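Local coordinates for flagellar biosynthesis protein flhA (Bacillus subtilis, PDB 3MIX), which takes part in the export of flagellar proteins, its cytosolic domain being the piece described here, at residues L43-P48 / V90-D95; E112-E117 / S175-E180. All coordinates share one frame; numbering follows the deposited sequence.

Contact 1 (L43-P48 / V90-D95)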
loop_
_atom_site.group_PDB
_atom_site.type_symbol
_atom_site.label_atom_id
_atom_site.label_comp_id
_atom_site.label_asym_id
_atom_site.label_seq_id
_atom_site.Cartn_x
_atom_site.Cartn_y
_atom_site.Cartn_z
ATOM N N LEU A 43 14.005 8.889 22.520
ATOM C CA LEU A 43 14.489 7.743 21.747
ATOM C C LEU A 43 13.364 6.857 21.203
ATOM O O LEU A 43 13.571 6.125 20.249
ATOM C CB LEU A 43 15.438 6.867 22.572
ATOM C CG LEU A 43 16.899 7.247 22.795
ATOM C CD1 LEU A 43 17.533 6.224 23.696
ATOM C CD2 LEU A 43 17.672 7.337 21.469
ATOM N N LEU A 44 12.198 6.885 21.844
ATOM C CA LEU A 44 11.073 6.069 21.392
ATOM C C LEU A 44 10.318 6.831 20.314
ATOM O O LEU A 44 9.491 7.703 20.614
ATOM C CB LEU A 44 10.148 5.685 22.552
ATOM C CG LEU A 44 10.809 5.161 23.822
ATOM C CD1 LEU A 44 9.791 5.023 24.959
ATOM C CD2 LEU A 44 11.560 3.861 23.567
ATOM N N HIS A 45 10.634 6.504 19.061
ATOM C CA HIS A 45 10.080 7.190 17.905
ATOM C C HIS A 45 8.800 6.521 17.537
ATOM O O HIS A 45 8.807 5.358 17.140
ATOM C CB HIS A 45 11.032 7.102 16.710
ATOM C CG HIS A 45 12.263 7.937 16.867
ATOM N ND1 HIS A 45 12.434 9.141 16.216
ATOM C CD2 HIS A 45 13.372 7.754 17.622
ATOM C CE1 HIS A 45 13.600 9.657 16.557
ATOM N NE2 HIS A 45 14.192 8.833 17.405
ATOM N N ILE A 46 7.691 7.244 17.645
ATOM C CA ILE A 46 6.400 6.629 17.323
ATOM C C ILE A 46 5.645 7.398 16.214
ATOM O O ILE A 46 4.544 7.013 15.830
ATOM C CB ILE A 46 5.547 6.343 18.614
ATOM C CG1 ILE A 46 5.467 7.563 19.525
ATOM C CG2 ILE A 46 6.153 5.198 19.434
ATOM C CD1 ILE A 46 4.191 8.287 19.416
ATOM N N ASP A 47 6.265 8.458 15.690
ATOM C CA ASP A 47 5.669 9.254 14.626
ATOM C C ASP A 47 5.358 8.399 13.389
ATOM O O ASP A 47 6.167 7.587 12.973
ATOM C CB ASP A 47 6.580 10.415 14.238
ATOM C CG ASP A 47 6.991 11.257 15.420
ATOM O OD1 ASP A 47 7.914 10.850 16.153
ATOM O OD2 ASP A 47 6.410 12.340 15.612
ATOM N N PRO A 48 4.184 8.596 12.792
ATOM C CA PRO A 48 3.846 7.772 11.625
ATOM C C PRO A 48 4.817 7.920 10.457
ATOM O O PRO A 48 5.110 6.919 9.798
ATOM C CB PRO A 48 2.432 8.235 11.220
ATOM C CG PRO A 48 2.054 9.325 12.106
ATOM C CD PRO A 48 3.191 9.653 13.066
ATOM N N VAL A 90 0.721 14.248 9.289
ATOM C CA VAL A 90 1.841 15.149 9.450
ATOM C C VAL A 90 3.161 14.389 9.294
ATOM O O VAL A 90 3.340 13.318 9.893
ATOM C CB VAL A 90 1.734 15.812 10.854
ATOM C CG1 VAL A 90 2.996 16.594 11.237
ATOM C CG2 VAL A 90 0.561 16.743 10.867
ATOM N N VAL A 91 4.076 14.946 8.496
ATOM C CA VAL A 91 5.430 14.398 8.388
ATOM C C VAL A 91 6.371 15.084 9.371
ATOM O O VAL A 91 6.401 16.313 9.472
ATOM C CB VAL A 91 6.027 14.464 6.955
ATOM C CG1 VAL A 91 7.404 13.832 6.961
ATOM C CG2 VAL A 91 5.112 13.717 5.946
ATOM N N ARG A 92 7.114 14.278 10.111
ATOM C CA ARG A 92 8.073 14.814 11.047
ATOM C C ARG A 92 9.398 15.025 10.310
ATOM O O ARG A 92 9.923 14.121 9.660
ATOM C CB ARG A 92 8.228 13.868 12.237
ATOM C CG ARG A 92 8.565 14.563 13.530
ATOM C CD ARG A 92 10.024 14.404 13.896
ATOM N NE ARG A 92 10.242 13.290 14.814
ATOM C CZ ARG A 92 10.633 13.416 16.085
ATOM N NH1 ARG A 92 10.859 14.618 16.605
ATOM N NH2 ARG A 92 10.794 12.333 16.840
ATOM N N ILE A 93 9.923 16.235 10.408
ATOM C CA ILE A 93 11.139 16.604 9.691
ATOM C C ILE A 93 12.295 16.966 10.662
ATOM O O ILE A 93 12.198 17.934 11.414
ATOM C CB ILE A 93 10.790 17.709 8.662
ATOM C CG1 ILE A 93 9.861 17.111 7.579
ATOM C CG2 ILE A 93 12.041 18.376 8.072
ATOM C CD1 ILE A 93 9.015 18.130 6.855
ATOM N N ARG A 94 13.366 16.167 10.641
ATOM C CA ARG A 94 14.529 16.333 11.540
ATOM C C ARG A 94 15.855 16.308 10.797
ATOM O O ARG A 94 16.127 15.372 10.040
ATOM C CB ARG A 94 14.631 15.173 12.533
ATOM C CG ARG A 94 13.653 15.144 13.664
ATOM C CD ARG A 94 14.266 14.466 14.904
ATOM N NE ARG A 94 14.682 13.076 14.672
ATOM C CZ ARG A 94 15.878 12.573 14.988
ATOM N NH1 ARG A 94 16.810 13.336 15.566
ATOM N NH2 ARG A 94 16.142 11.297 14.732
ATOM N N ASP A 95 16.712 17.295 11.049
ATOM C CA ASP A 95 18.120 17.136 10.682
ATOM C C ASP A 95 18.720 16.041 11.562
ATOM O O ASP A 95 18.360 15.907 12.741
ATOM C CB ASP A 95 18.916 18.442 10.784
ATOM C CG ASP A 95 18.699 19.161 12.090
ATOM O OD1 ASP A 95 17.698 19.902 12.198
ATOM O OD2 ASP A 95 19.535 18.989 13.005
#

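Contact 2 (E112-E117 / S175-E180)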
loop_
_atom_site.group_PDB
_atom_site.type_symbol
_atom_site.label_atom_id
_atom_site.label_comp_id
_atom_site.label_asym_id
_atom_site.label_seq_id
_atom_site.Cartn_x
_atom_site.Cartn_y
_atom_site.Cartn_z
ATOM N N GLU A 112 12.818 2.315 8.962
ATOM C CA GLU A 112 13.423 2.908 7.776
ATOM C C GLU A 112 12.909 2.182 6.540
ATOM O O GLU A 112 12.987 0.963 6.462
ATOM C CB GLU A 112 14.948 2.825 7.837
ATOM C CG GLU A 112 15.628 3.295 6.562
ATOM C CD GLU A 112 17.138 3.372 6.684
ATOM O OE1 GLU A 112 17.654 3.293 7.815
ATOM O OE2 GLU A 112 17.812 3.517 5.645
ATOM N N VAL A 113 12.382 2.934 5.580
ATOM C CA VAL A 113 11.851 2.342 4.356
ATOM C C VAL A 113 12.606 2.844 3.148
ATOM O O VAL A 113 12.455 2.321 2.055
ATOM C CB VAL A 113 10.313 2.608 4.177
ATOM C CG1 VAL A 113 9.522 1.909 5.274
ATOM C CG2 VAL A 113 9.990 4.113 4.124
ATOM N N ALA A 114 13.398 3.887 3.341
ATOM C CA ALA A 114 14.151 4.468 2.245
ATOM C C ALA A 114 15.291 5.314 2.759
ATOM O O ALA A 114 15.188 5.945 3.804
ATOM C CB ALA A 114 13.240 5.307 1.363
ATOM N N LYS A 115 16.384 5.312 2.011
ATOM C CA LYS A 115 17.440 6.295 2.203
ATOM C C LYS A 115 18.002 6.699 0.859
ATOM O O LYS A 115 17.846 5.981 -0.136
ATOM C CB LYS A 115 18.527 5.807 3.175
ATOM C CG LYS A 115 19.281 4.547 2.774
ATOM C CD LYS A 115 20.253 4.151 3.887
ATOM C CE LYS A 115 20.762 2.726 3.719
ATOM N NZ LYS A 115 21.183 2.136 5.017
ATOM N N GLY A 116 18.625 7.870 0.825
ATOM C CA GLY A 116 19.163 8.404 -0.412
ATOM C C GLY A 116 20.108 9.559 -0.172
ATOM O O GLY A 116 20.432 9.888 0.972
ATOM N N GLU A 117 20.536 10.168 -1.271
ATOM C CA GLU A 117 21.495 11.263 -1.253
ATOM C C GLU A 117 21.121 12.293 -2.312
ATOM O O GLU A 117 20.708 11.943 -3.418
ATOM C CB GLU A 117 22.925 10.743 -1.471
ATOM C CG GLU A 117 23.190 10.032 -2.818
ATOM C CD GLU A 117 22.364 8.756 -3.025
ATOM O OE1 GLU A 117 22.074 8.047 -2.030
ATOM O OE2 GLU A 117 22.005 8.456 -4.188
ATOM N N SER A 175 10.894 13.977 -3.756
ATOM C CA SER A 175 9.439 14.009 -3.822
ATOM C C SER A 175 8.844 12.719 -4.348
ATOM O O SER A 175 7.937 12.172 -3.729
ATOM C CB SER A 175 8.950 15.149 -4.712
ATOM O OG SER A 175 8.865 16.342 -3.969
ATOM N N THR A 176 9.336 12.253 -5.496
ATOM C CA THR A 176 8.815 11.030 -6.084
ATOM C C THR A 176 9.306 9.792 -5.293
ATOM O O THR A 176 8.567 8.825 -5.131
ATOM C CB THR A 176 9.029 10.947 -7.634
ATOM O OG1 THR A 176 10.172 10.159 -7.950
ATOM C CG2 THR A 176 9.158 12.348 -8.273
ATOM N N HIS A 177 10.519 9.850 -4.751
ATOM C CA HIS A 177 10.966 8.812 -3.817
ATOM C C HIS A 177 10.076 8.664 -2.554
ATOM O O HIS A 177 9.732 7.542 -2.143
ATOM C CB HIS A 177 12.424 9.019 -3.434
ATOM C CG HIS A 177 13.071 7.792 -2.888
ATOM N ND1 HIS A 177 14.249 7.825 -2.182
ATOM C CD2 HIS A 177 12.680 6.496 -2.909
ATOM C CE1 HIS A 177 14.572 6.599 -1.814
ATOM N NE2 HIS A 177 13.631 5.774 -2.233
ATOM N N ILE A 178 9.687 9.788 -1.959
ATOM C CA ILE A 178 8.798 9.776 -0.806
ATOM C C ILE A 178 7.425 9.249 -1.199
ATOM O O ILE A 178 6.894 8.368 -0.511
ATOM C CB ILE A 178 8.679 11.164 -0.152
ATOM C CG1 ILE A 178 9.989 11.527 0.555
ATOM C CG2 ILE A 178 7.509 11.206 0.850
ATOM C CD1 ILE A 178 10.111 13.007 0.851
ATOM N N THR A 179 6.866 9.769 -2.296
ATOM C CA THR A 179 5.543 9.347 -2.752
ATOM C C THR A 179 5.446 7.868 -3.118
ATOM O O THR A 179 4.470 7.200 -2.773
ATOM C CB THR A 179 4.806 10.323 -3.800
ATOM O OG1 THR A 179 4.429 9.623 -4.998
ATOM C CG2 THR A 179 5.586 11.494 -4.146
ATOM N N GLU A 180 6.462 7.363 -3.800
ATOM C CA GLU A 180 6.540 5.942 -4.119
ATOM C C GLU A 180 6.668 5.093 -2.865
ATOM O O GLU A 180 6.100 4.014 -2.795
ATOM C CB GLU A 180 7.703 5.643 -5.071
ATOM C CG GLU A 180 7.560 6.234 -6.487
ATOM C CD GLU A 180 6.262 5.853 -7.204
ATOM O OE1 GLU A 180 5.888 4.658 -7.199
ATOM O OE2 GLU A 180 5.629 6.760 -7.808
#

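Contact 1 (L43-P48 / V90-D95)
Arg92 NH2 is approached by two groups of the 43-48 loop: Asp47 OD1 forms a salt bridge with it at 3.3 Å, and His45 ND1 stands 3.6 Å from the same nitrogen. The bridge illustrates how an ion pair can form without the flat, two-pronged pairing of carboxylate and guanidinium. Here the two planes are 39° apart, and Asp47 OD2 lies over one face of the guanidinium while resting 3.7 Å from Arg92 CG. The arginine reaches this position by bending at chi2 (-104°) and chi3 (-95°), which turns its chain back so that CG and the guanidinium both lie beside the carboxylate. On the face opposite Asp47 OD2, Arg94 CD stands 3.8 Å above the plane, displaced toward the rim. Arg92 NE, buried by the contact, has at most a long, weak ion pair with Glu50. An alanine in place of Arg92 would probably leave the carboxylate of Asp47 without its cationic mate across the contact and open a gap beside the imidazole. The His45 ring also meets the second arginine, with CE1 3.5 Å from Arg94 NH2. His45 ND1 is hydrogen-bonded to Glu50 and NE2 to Glu28, while Glu52 makes a salt bridge with Arg94. The whole is a surface charge network, joining the loop that leads into strand 49-53 to the outermost strand 92-95 of a mixed four-stranded sheet.

Contact 2 (E112-E117 / S175-E180)
The imidazole of His177 meets the strand 112-117 in two ways: the carbonyl oxygen of Lys115 lies at the ring edge, in its plane, whereas the methyl group of Ala114 approaches obliquely. At the edge the neighbour of the oxygen is a carbon: Lys115 O stands 3.7 Å from His177 CE1, a long approach that is at most weakly electrostatic. The methyl sits near the same end of the ring, Ala114 CB being 3.6 Å from His177 NE2 and 3.7 Å from CE1. His177 reaches across from its helix because CG is anti to the backbone N (chi1 -160°), and this extension lets the ring bridge backbones whose closest CA atoms, those of Ala114 and His177, are still 8.1 Å apart. The other ring nitrogen, ND1, is hydrogen-bonded to Tyr104 OH on the neighbouring strand 103-108, a bond that probably limits rotation of the imidazole and helps to present its far end to Ala114.

Gly116 adds little contact of its own, but a CB built on it would point toward the helix and come to 4.0 Å from His177 ND1. On the strand, Val113 and Ala114 both face Leu106 in a classic beta bulge. Between the two segments, one imidazole and one methyl carry the packing; from the same helix, 170-189, Lys181 donates a hydrogen bond to Val113 O and touches Ala114, and His185 meets Val113. Since no hydrogen bond joins the two segments directly, their attachment here rests mainly on van der Waals contact, and the polar hold on the ring comes from Tyr104 in the adjacent strand.

How the contacts relate
Contacts 1 and 2 serve the two outermost strands of one mixed sheet, whose order is 92-95, 49-53, 103-108, 111-117. Contact 1 brings a loop to strand 92-95; contact 2 brings helix 170-189 to strand 111-117. Their centres are 15 Å apart and their nearest atoms about 6 Å, so they do not touch. Both segments of contact 1 precede both segments of contact 2 in the sequence. Helix 69-84 connects their surroundings, packing against Val91 and Ile93 near the first and against Ile178 and Thr179 near the second. Together they show how one small sheet in the cytosolic domain of FlhA gathers sequence-distant elements along both its borders.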